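Local coordinates for tight junction protein ZO-3 (Homo sapiens, PDB 3KFV), which links tight-junction membrane proteins such as claudins and occludin to the actin cytoskeleton as a MAGUK scaffold, this chain holding its SH3 and guanylate kinase-like domains, at residues A[6-11]-A[133-138]; A[10-15]-A[22-27]; A[27-32]-A[49-54]. All coordinates share one frame; numbering follows the deposited sequence.

Interaction 1. Residues A[6-11]-A[133-138]; sequences YIRTHF and PYERVV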
loop_
_atom_site.group_PDB
_atom_site.type_symbol
_atom_site.label_atom_id
_atom_site.label_comp_id
_atom_site.label_asym_id
_atom_site.label_seq_id
_atom_site.Cartn_x
_atom_site.Cartn_y
_atom_site.Cartn_z
ATOM N N TYR A 6 -17.256 -10.210 3.839
ATOM C CA TYR A 6 -16.454 -9.023 3.590
ATOM C C TYR A 6 -16.638 -8.591 2.150
ATOM O O TYR A 6 -16.758 -9.418 1.248
ATOM C CB TYR A 6 -14.975 -9.285 3.880
ATOM C CG TYR A 6 -14.685 -9.630 5.325
ATOM C CD1 TYR A 6 -14.607 -8.639 6.301
ATOM C CD2 TYR A 6 -14.488 -10.946 5.712
ATOM C CE1 TYR A 6 -14.343 -8.954 7.623
ATOM C CE2 TYR A 6 -14.220 -11.276 7.033
ATOM C CZ TYR A 6 -14.150 -10.280 7.985
ATOM O OH TYR A 6 -13.883 -10.625 9.298
ATOM N N ILE A 7 -16.669 -7.286 1.936
ATOM C CA ILE A 7 -16.928 -6.757 0.609
ATOM C C ILE A 7 -15.890 -5.697 0.243
ATOM O O ILE A 7 -15.451 -4.915 1.092
ATOM C CB ILE A 7 -18.357 -6.170 0.523
ATOM C CG1 ILE A 7 -19.016 -6.557 -0.798
ATOM C CG2 ILE A 7 -18.343 -4.668 0.717
ATOM C CD1 ILE A 7 -19.386 -8.015 -0.883
ATOM N N ARG A 8 -15.478 -5.696 -1.019
ATOM C CA ARG A 8 -14.617 -4.638 -1.523
ATOM C C ARG A 8 -15.396 -3.782 -2.531
ATOM O O ARG A 8 -16.090 -4.307 -3.402
ATOM C CB ARG A 8 -13.350 -5.222 -2.142
ATOM C CG ARG A 8 -12.154 -4.304 -2.035
ATOM C CD ARG A 8 -10.855 -5.033 -2.348
ATOM N NE ARG A 8 -10.694 -5.369 -3.763
ATOM C CZ ARG A 8 -9.744 -4.866 -4.544
ATOM N NH1 ARG A 8 -8.868 -4.005 -4.050
ATOM N NH2 ARG A 8 -9.662 -5.228 -5.815
ATOM N N THR A 9 -15.295 -2.463 -2.397
ATOM C CA THR A 9 -16.098 -1.548 -3.198
ATOM C C THR A 9 -15.337 -1.052 -4.432
ATOM O O THR A 9 -14.176 -0.663 -4.338
ATOM C CB THR A 9 -16.568 -0.346 -2.348
ATOM O OG1 THR A 9 -15.432 0.388 -1.885
ATOM C CG2 THR A 9 -17.362 -0.818 -1.140
ATOM N N HIS A 10 -15.994 -1.066 -5.587
ATOM C CA HIS A 10 -15.352 -0.666 -6.837
ATOM C C HIS A 10 -16.039 0.518 -7.519
ATOM O O HIS A 10 -16.013 0.662 -8.744
ATOM C CB HIS A 10 -15.239 -1.863 -7.782
ATOM C CG HIS A 10 -14.321 -2.928 -7.275
ATOM N ND1 HIS A 10 -12.952 -2.871 -7.444
ATOM C CD2 HIS A 10 -14.568 -4.061 -6.576
ATOM C CE1 HIS A 10 -12.399 -3.931 -6.882
ATOM N NE2 HIS A 10 -13.357 -4.669 -6.350
ATOM N N PHE A 11 -16.655 1.365 -6.707
ATOM C CA PHE A 11 -17.159 2.638 -7.185
ATOM C C PHE A 11 -17.144 3.630 -6.026
ATOM O O PHE A 11 -16.994 3.236 -4.867
ATOM C CB PHE A 11 -18.562 2.486 -7.785
ATOM C CG PHE A 11 -19.585 1.951 -6.824
ATOM C CD1 PHE A 11 -20.468 2.810 -6.179
ATOM C CD2 PHE A 11 -19.670 0.593 -6.566
ATOM C CE1 PHE A 11 -21.410 2.324 -5.287
ATOM C CE2 PHE A 11 -20.612 0.100 -5.679
ATOM C CZ PHE A 11 -21.484 0.966 -5.038
ATOM N N PRO A 133 -19.112 -3.925 -8.972
ATOM C CA PRO A 133 -19.341 -2.898 -7.950
ATOM C C PRO A 133 -19.009 -3.422 -6.554
ATOM O O PRO A 133 -18.328 -2.741 -5.785
ATOM C CB PRO A 133 -20.838 -2.623 -8.072
ATOM C CG PRO A 133 -21.136 -2.887 -9.511
ATOM C CD PRO A 133 -20.224 -4.006 -9.936
ATOM N N TYR A 134 -19.495 -4.618 -6.234
ATOM C CA TYR A 134 -19.161 -5.266 -4.974
ATOM C C TYR A 134 -18.412 -6.554 -5.255
ATOM O O TYR A 134 -18.846 -7.376 -6.074
ATOM C CB TYR A 134 -20.413 -5.596 -4.162
ATOM C CG TYR A 134 -20.992 -4.447 -3.369
ATOM C CD1 TYR A 134 -20.310 -3.240 -3.241
ATOM C CD2 TYR A 134 -22.214 -4.583 -2.719
ATOM C CE1 TYR A 134 -20.842 -2.193 -2.508
ATOM C CE2 TYR A 134 -22.752 -3.544 -1.984
ATOM C CZ TYR A 134 -22.065 -2.354 -1.880
ATOM O OH TYR A 134 -22.608 -1.330 -1.139
ATOM N N GLU A 135 -17.293 -6.736 -4.561
ATOM C CA GLU A 135 -16.487 -7.938 -4.707
ATOM C C GLU A 135 -16.346 -8.595 -3.350
ATOM O O GLU A 135 -15.726 -8.037 -2.449
ATOM C CB GLU A 135 -15.105 -7.575 -5.248
ATOM C CG GLU A 135 -14.233 -8.752 -5.606
ATOM C CD GLU A 135 -12.760 -8.385 -5.693
ATOM O OE1 GLU A 135 -11.950 -9.241 -6.126
ATOM O OE2 GLU A 135 -12.404 -7.243 -5.320
ATOM N N ARG A 136 -16.932 -9.772 -3.185
ATOM C CA ARG A 136 -16.752 -10.509 -1.941
ATOM C C ARG A 136 -15.295 -10.932 -1.807
ATOM O O ARG A 136 -14.725 -11.514 -2.731
ATOM C CB ARG A 136 -17.686 -11.721 -1.882
ATOM C CG ARG A 136 -19.158 -11.358 -1.703
ATOM C CD ARG A 136 -20.015 -12.579 -1.377
ATOM N NE ARG A 136 -19.515 -13.311 -0.214
ATOM C CZ ARG A 136 -20.224 -14.193 0.485
ATOM N NH1 ARG A 136 -21.481 -14.459 0.150
ATOM N NH2 ARG A 136 -19.678 -14.803 1.528
ATOM N N VAL A 137 -14.691 -10.620 -0.663
ATOM C CA VAL A 137 -13.286 -10.950 -0.418
ATOM C C VAL A 137 -13.109 -11.744 0.876
ATOM O O VAL A 137 -13.931 -11.663 1.787
ATOM C CB VAL A 137 -12.388 -9.675 -0.342
ATOM C CG1 VAL A 137 -12.261 -9.007 -1.697
ATOM C CG2 VAL A 137 -12.917 -8.702 0.691
ATOM N N VAL A 138 -12.023 -12.506 0.952
ATOM C CA VAL A 138 -11.659 -13.219 2.173
ATOM C C VAL A 138 -10.188 -12.953 2.484
ATOM O O VAL A 138 -9.450 -12.474 1.624
ATOM C CB VAL A 138 -11.894 -14.754 2.055
ATOM C CG1 VAL A 138 -13.381 -15.084 2.117
ATOM C CG2 VAL A 138 -11.252 -15.310 0.784
#
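R8 and E135 both set CG anti to the backbone N (chi1 -150° and -173°). The E135 chain runs on extended while the R8 chain bends at chi3, which lays the two side chains alongside each other, pointing the same way. R8 NE donates a nearly straight salt-bridge bond to E135 OE2 at 3.0 Å, in the guanidinium plane, and R8 NH2 adds a weak bond to the same oxygen. From the opposite face of the carboxylate H10 NE2 reaches E135 OE2 at 2.9 Å, the oxygen lying near the imidazole plane. One buried oxygen is thus gripped from two sides, and H10 ND1 is held in turn by Y215 OH. With an alanine here in place of E135 the carboxylate is gone, which would probably leave R8 NE and H10 NE2 without their shared acceptor. The backbones run antiparallel: R8 N meets E135 O at 2.8 Å, E135 N returns to R8 O at 2.9 Å, and H10 N bonds to P133 O. On the other face of the sheet I7 CG1 packs on Y134 CB (3.8 Å), and I7 CD1 meets CG of R136. Farther along, F11 CE2 touches P133 CB at 3.6 Å. This pairing closes the split SH3 fold of MAGUK proteins, whose late strands return from far down the sequence. Strand 28-33 flanks strand 5-9, strand 294-298 flanks strand 134-141, with R136 bridged to E299, and helix 69-82 packs against F11, P133 and Y134.

Interaction 2. Residues A[10-15]-A[22-27]; sequences HFELEP and GFTRGD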
loop_
_atom_site.group_PDB
_atom_site.type_symbol
_atom_site.label_atom_id
_atom_site.label_comp_id
_atom_site.label_asym_id
_atom_site.label_seq_id
_atom_site.Cartn_x
_atom_site.Cartn_y
_atom_site.Cartn_z
ATOM N N HIS A 10 -15.994 -1.066 -5.587
ATOM C CA HIS A 10 -15.352 -0.666 -6.837
ATOM C C HIS A 10 -16.039 0.518 -7.519
ATOM O O HIS A 10 -16.013 0.662 -8.744
ATOM C CB HIS A 10 -15.239 -1.863 -7.782
ATOM C CG HIS A 10 -14.321 -2.928 -7.275
ATOM N ND1 HIS A 10 -12.952 -2.871 -7.444
ATOM C CD2 HIS A 10 -14.568 -4.061 -6.576
ATOM C CE1 HIS A 10 -12.399 -3.931 -6.882
ATOM N NE2 HIS A 10 -13.357 -4.669 -6.350
ATOM N N PHE A 11 -16.655 1.365 -6.707
ATOM C CA PHE A 11 -17.159 2.638 -7.185
ATOM C C PHE A 11 -17.144 3.630 -6.026
ATOM O O PHE A 11 -16.994 3.236 -4.867
ATOM C CB PHE A 11 -18.562 2.486 -7.785
ATOM C CG PHE A 11 -19.585 1.951 -6.824
ATOM C CD1 PHE A 11 -20.468 2.810 -6.179
ATOM C CD2 PHE A 11 -19.670 0.593 -6.566
ATOM C CE1 PHE A 11 -21.410 2.324 -5.287
ATOM C CE2 PHE A 11 -20.612 0.100 -5.679
ATOM C CZ PHE A 11 -21.484 0.966 -5.038
ATOM N N GLU A 12 -17.283 4.914 -6.340
ATOM C CA GLU A 12 -17.236 5.950 -5.319
ATOM C C GLU A 12 -18.629 6.263 -4.765
ATOM O O GLU A 12 -19.624 6.228 -5.491
ATOM C CB GLU A 12 -16.570 7.217 -5.871
ATOM C CG GLU A 12 -15.065 7.329 -5.583
ATOM C CD GLU A 12 -14.232 6.231 -6.248
ATOM O OE1 GLU A 12 -14.572 5.806 -7.374
ATOM O OE2 GLU A 12 -13.224 5.796 -5.647
ATOM N N LEU A 13 -18.691 6.551 -3.468
ATOM C CA LEU A 13 -19.938 6.944 -2.826
ATOM C C LEU A 13 -19.660 7.954 -1.717
ATOM O O LEU A 13 -18.734 7.778 -0.920
ATOM C CB LEU A 13 -20.659 5.727 -2.251
ATOM C CG LEU A 13 -22.037 6.007 -1.650
ATOM C CD1 LEU A 13 -23.027 6.347 -2.751
ATOM C CD2 LEU A 13 -22.531 4.827 -0.826
ATOM N N GLU A 14 -20.465 9.014 -1.676
ATOM C CA GLU A 14 -20.320 10.052 -0.662
ATOM C C GLU A 14 -20.995 9.631 0.637
ATOM O O GLU A 14 -21.990 8.898 0.615
ATOM C CB GLU A 14 -20.912 11.383 -1.149
ATOM C CG GLU A 14 -20.078 12.122 -2.204
ATOM C CD GLU A 14 -18.673 12.489 -1.722
ATOM O OE1 GLU A 14 -17.823 12.824 -2.576
ATOM O OE2 GLU A 14 -18.414 12.445 -0.497
ATOM N N PRO A 15 -20.451 10.089 1.775
ATOM C CA PRO A 15 -21.066 9.827 3.078
ATOM C C PRO A 15 -22.509 10.309 3.089
ATOM O O PRO A 15 -22.909 11.081 2.216
ATOM C CB PRO A 15 -20.218 10.666 4.038
ATOM C CG PRO A 15 -18.890 10.760 3.377
ATOM C CD PRO A 15 -19.183 10.832 1.900
ATOM N N GLY A 22 -19.498 6.411 3.459
ATOM C CA GLY A 22 -18.918 6.728 2.170
ATOM C C GLY A 22 -17.764 5.794 1.869
ATOM O O GLY A 22 -17.104 5.292 2.780
ATOM N N PHE A 23 -17.514 5.542 0.591
ATOM C CA PHE A 23 -16.383 4.698 0.236
ATOM C C PHE A 23 -15.750 5.021 -1.108
ATOM O O PHE A 23 -16.293 5.787 -1.915
ATOM C CB PHE A 23 -16.745 3.211 0.321
ATOM C CG PHE A 23 -17.937 2.813 -0.501
ATOM C CD1 PHE A 23 -19.094 2.363 0.112
ATOM C CD2 PHE A 23 -17.893 2.860 -1.880
ATOM C CE1 PHE A 23 -20.191 1.977 -0.640
ATOM C CE2 PHE A 23 -18.987 2.477 -2.634
ATOM C CZ PHE A 23 -20.137 2.037 -2.012
ATOM N N THR A 24 -14.594 4.409 -1.332
ATOM C CA THR A 24 -13.788 4.649 -2.514
ATOM C C THR A 24 -13.350 3.311 -3.084
ATOM O O THR A 24 -13.216 2.338 -2.347
ATOM C CB THR A 24 -12.542 5.491 -2.140
ATOM O OG1 THR A 24 -12.937 6.853 -1.931
ATOM C CG2 THR A 24 -11.465 5.434 -3.226
ATOM N N ARG A 25 -13.138 3.249 -4.393
ATOM C CA ARG A 25 -12.529 2.062 -4.986
ATOM C C ARG A 25 -11.440 1.479 -4.080
ATOM O O ARG A 25 -10.424 2.129 -3.818
ATOM C CB ARG A 25 -11.931 2.391 -6.352
ATOM C CG ARG A 25 -12.950 2.532 -7.445
ATOM C CD ARG A 25 -12.304 2.986 -8.734
ATOM N NE ARG A 25 -13.138 2.660 -9.886
ATOM C CZ ARG A 25 -14.247 3.315 -10.221
ATOM N NH1 ARG A 25 -14.667 4.334 -9.486
ATOM N NH2 ARG A 25 -14.939 2.947 -11.291
ATOM N N GLY A 26 -11.663 0.259 -3.598
ATOM C CA GLY A 26 -10.656 -0.448 -2.830
ATOM C C GLY A 26 -10.974 -0.603 -1.355
ATOM O O GLY A 26 -10.390 -1.449 -0.682
ATOM N N ASP A 27 -11.886 0.213 -0.842
ATOM C CA ASP A 27 -12.291 0.098 0.553
ATOM C C ASP A 27 -12.928 -1.258 0.813
ATOM O O ASP A 27 -13.510 -1.863 -0.083
ATOM C CB ASP A 27 -13.247 1.227 0.936
ATOM C CG ASP A 27 -12.521 2.540 1.203
ATOM O OD1 ASP A 27 -11.434 2.505 1.817
ATOM O OD2 ASP A 27 -13.042 3.607 0.804
#
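Aromatic packing begins with F11 and F23, each with CG between its backbone N and carbonyl carbon (chi1 59° and 55°), which turns the two rings against one another. They form a T-shaped pair, centroids 5.0 Å apart, in which the CE2/CZ edge of F23 is directed at the face of F11. One face of F23 takes a CH-pi contact from L13 CB, which stands 3.8 Å from the ring centroid, and L13 CD2 lies near CE1 of the same ring. F11 O sits at the edge of F23, near its plane. The backbones meet at a single antiparallel bridge, L13 N to F23 O and F23 N to L13 O, both 3.0 Å. The two segments are the outgoing and returning arms of the long excursion between strands 5-9 and 28-33, the RT loop of the SH3 fold. It turns back into the sheet through a type II turn from T24 to D27, in which G26 takes the positive phi that suits glycine; D27 OD2 accepts from T24 N at 2.8 Å, and D27 N bonds to T24 O. Charged contacts gather round E12, whose chain bends at chi2 to bring the carboxylate nearly coplanar with the R25 guanidinium. The salt bridge runs from R25 NH1 to E12 OE1 at 2.6 Å, although as a hydrogen bond it is weak and bent (130°). The other oxygen, E12 OE2, accepts from R25 N at 2.8 Å, the donor standing above the carboxylate plane. Over the guanidinium face lies H10 O, 3.5 Å from R25 CZ. R25 NH1 has a second carboxylate partner in E79 of helix 69-82, and R25 NE bonds to T126 OG1 of helix 123-129.

Interaction 3. Residues A[27-32]-A[49-54]; sequences DVFHVL and WLAVRM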
loop_
_atom_site.group_PDB
_atom_site.type_symbol
_atom_site.label_atom_id
_atom_site.label_comp_id
_atom_site.label_asym_id
_atom_site.label_seq_id
_atom_site.Cartn_x
_atom_site.Cartn_y
_atom_site.Cartn_z
ATOM N N ASP A 27 -11.886 0.213 -0.842
ATOM C CA ASP A 27 -12.291 0.098 0.553
ATOM C C ASP A 27 -12.928 -1.258 0.813
ATOM O O ASP A 27 -13.510 -1.863 -0.083
ATOM C CB ASP A 27 -13.247 1.227 0.936
ATOM C CG ASP A 27 -12.521 2.540 1.203
ATOM O OD1 ASP A 27 -11.434 2.505 1.817
ATOM O OD2 ASP A 27 -13.042 3.607 0.804
ATOM N N VAL A 28 -12.801 -1.740 2.044
ATOM C CA VAL A 28 -13.322 -3.051 2.406
ATOM C C VAL A 28 -14.281 -2.933 3.580
ATOM O O VAL A 28 -14.037 -2.184 4.524
ATOM C CB VAL A 28 -12.189 -4.048 2.757
ATOM C CG1 VAL A 28 -12.769 -5.361 3.239
ATOM C CG2 VAL A 28 -11.286 -4.286 1.552
ATOM N N PHE A 29 -15.378 -3.672 3.516
ATOM C CA PHE A 29 -16.368 -3.619 4.581
ATOM C C PHE A 29 -16.706 -4.992 5.128
ATOM O O PHE A 29 -16.992 -5.927 4.380
ATOM C CB PHE A 29 -17.643 -2.922 4.098
ATOM C CG PHE A 29 -17.468 -1.458 3.860
ATOM C CD1 PHE A 29 -17.893 -0.537 4.800
ATOM C CD2 PHE A 29 -16.856 -1.000 2.703
ATOM C CE1 PHE A 29 -17.722 0.818 4.585
ATOM C CE2 PHE A 29 -16.681 0.350 2.482
ATOM C CZ PHE A 29 -17.115 1.261 3.424
ATOM N N HIS A 30 -16.667 -5.106 6.445
ATOM C CA HIS A 30 -17.211 -6.272 7.099
ATOM C C HIS A 30 -18.709 -6.058 7.228
ATOM O O HIS A 30 -19.167 -5.368 8.138
ATOM C CB HIS A 30 -16.575 -6.460 8.471
ATOM C CG HIS A 30 -17.075 -7.663 9.203
ATOM N ND1 HIS A 30 -17.154 -7.717 10.577
ATOM C CD2 HIS A 30 -17.538 -8.852 8.751
ATOM C CE1 HIS A 30 -17.633 -8.894 10.942
ATOM N NE2 HIS A 30 -17.874 -9.600 9.852
ATOM N N VAL A 31 -19.465 -6.621 6.287
ATOM C CA VAL A 31 -20.922 -6.516 6.300
ATOM C C VAL A 31 -21.499 -7.414 7.388
ATOM O O VAL A 31 -21.515 -8.641 7.246
ATOM C CB VAL A 31 -21.524 -6.916 4.945
ATOM C CG1 VAL A 31 -23.035 -6.815 4.983
ATOM C CG2 VAL A 31 -20.961 -6.040 3.856
ATOM N N LEU A 32 -21.965 -6.796 8.468
ATOM C CA LEU A 32 -22.426 -7.532 9.641
ATOM C C LEU A 32 -23.730 -8.281 9.389
ATOM O O LEU A 32 -23.868 -9.447 9.770
ATOM C CB LEU A 32 -22.574 -6.597 10.842
ATOM C CG LEU A 32 -21.284 -5.899 11.284
ATOM C CD1 LEU A 32 -21.499 -5.118 12.575
ATOM C CD2 LEU A 32 -20.161 -6.912 11.442
ATOM N N TRP A 49 -27.517 -2.663 3.954
ATOM C CA TRP A 49 -26.674 -3.606 4.692
ATOM C C TRP A 49 -26.060 -2.895 5.883
ATOM O O TRP A 49 -25.660 -1.737 5.776
ATOM C CB TRP A 49 -25.528 -4.150 3.831
ATOM C CG TRP A 49 -25.924 -5.073 2.727
ATOM C CD1 TRP A 49 -27.155 -5.620 2.507
ATOM C CD2 TRP A 49 -25.066 -5.587 1.703
ATOM N NE1 TRP A 49 -27.121 -6.426 1.394
ATOM C CE2 TRP A 49 -25.850 -6.426 0.884
ATOM C CE3 TRP A 49 -23.713 -5.410 1.391
ATOM C CZ2 TRP A 49 -25.326 -7.090 -0.220
ATOM C CZ3 TRP A 49 -23.194 -6.067 0.289
ATOM C CH2 TRP A 49 -24.000 -6.898 -0.501
ATOM N N LEU A 50 -25.967 -3.580 7.016
ATOM C CA LEU A 50 -25.233 -3.030 8.146
ATOM C C LEU A 50 -23.776 -3.448 8.020
ATOM O O LEU A 50 -23.467 -4.635 8.041
ATOM C CB LEU A 50 -25.811 -3.517 9.476
ATOM C CG LEU A 50 -25.094 -2.968 10.714
ATOM C CD1 LEU A 50 -25.553 -1.547 11.007
ATOM C CD2 LEU A 50 -25.301 -3.864 11.932
ATOM N N ALA A 51 -22.880 -2.478 7.892
ATOM C CA ALA A 51 -21.475 -2.781 7.635
ATOM C C ALA A 51 -20.517 -1.980 8.509
ATOM O O ALA A 51 -20.900 -0.990 9.123
ATOM C CB ALA A 51 -21.156 -2.554 6.166
ATOM N N VAL A 52 -19.265 -2.420 8.548
ATOM C CA VAL A 52 -18.225 -1.738 9.309
ATOM C C VAL A 52 -16.980 -1.600 8.439
ATOM O O VAL A 52 -16.595 -2.544 7.753
ATOM C CB VAL A 52 -17.865 -2.529 10.576
ATOM C CG1 VAL A 52 -16.887 -1.745 11.433
ATOM C CG2 VAL A 52 -19.121 -2.870 11.363
ATOM N N ARG A 53 -16.353 -0.428 8.452
ATOM C CA ARG A 53 -15.171 -0.227 7.621
ATOM C C ARG A 53 -13.945 -0.921 8.203
ATOM O O ARG A 53 -13.808 -1.062 9.419
ATOM C CB ARG A 53 -14.877 1.256 7.380
ATOM C CG ARG A 53 -13.587 1.475 6.590
ATOM C CD ARG A 53 -13.369 2.927 6.211
ATOM N NE ARG A 53 -14.537 3.493 5.544
ATOM C CZ ARG A 53 -15.208 4.551 5.986
ATOM N NH1 ARG A 53 -14.813 5.174 7.091
ATOM N NH2 ARG A 53 -16.265 4.995 5.316
HETATM N N MSE A 54 -13.058 -1.357 7.318
HETATM C CA MSE A 54 -11.854 -2.059 7.719
HETATM C C MSE A 54 -10.638 -1.231 7.331
HETATM O O MSE A 54 -10.434 -0.938 6.150
HETATM C CB MSE A 54 -11.801 -3.421 7.033
HETATM C CG MSE A 54 -12.982 -4.322 7.354
HETATM SE SE MSE A 54 -12.858 -5.192 9.114
HETATM C CE MSE A 54 -11.189 -6.186 8.871
#
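V31 CG2 rests 3.7 Å from W49 CE3, the valine crossing the indole at a slant, and also nears A51 CB. F29 packs along the same face of the sheet: its CD1 lies 4.1 Å from A51 CB, and CE1 meets CB of R53, whose chain runs beside the ring in the same direction. The guanidinium is turned 75° from the F29 ring plane. On the face of H30, V52 and M54, the SE atom of M54, a selenomethionine, approaches H30 CB at 4.0 Å. Chi1 (-59°) and the bend at chi2 (-78°) put SE there. At the end of the pairing L32 CD1 touches V52 CG2 at 3.5 Å and L32 CB meets CD2 of L50. Behind the side chains stand the antiparallel backbone bonds: H30 N to V52 O at 2.9 Å, V52 N to H30 O at 3.0 Å and M54 N to V28 O at 3.1 Å; the bond from L32 N to L50 O is weak. Farther out, polar ends are fixed by other parts of the domain. R53 NH1 is salt-bridged to E62, which is likely to steady the chain beside F29, while H30 ND1 bonds to E60 and the H30 ring stacks on Y6. These are the two SH3 strands that flank the n-Src loop, a hairpin of two inner strands of the domain's sheet. Strand 5-9 lies beyond strand 28-33, with I7 and T9 against F29; strand 60-66 lies beyond strand 49-54, with I66 against W49 and A51; and W296 of strand 294-298 packs on V28 and M54.

In the fold
Interactions 1 and 3 belong to one antiparallel sheet, joined where strand 5-9 pairs with strand 28-33 through the bond F29 N to I7 O. Interaction 1 is the more deeply buried, adds to its strand pairing a buried salt bridge with a histidine on the same carboxylate, and closes a long loop of sequence within which interaction 3 is nested. Interaction 3 joins strands much closer in sequence and relies chiefly on apolar packing and backbone bonds. Interaction 2, partly exposed and nearly without regular structure, substitutes a salt bridge and an aromatic pair for extended strand pairing. It shares H10 and F11 with interaction 1 and D27 with interaction 3, and T9 binds its turn to the sheet.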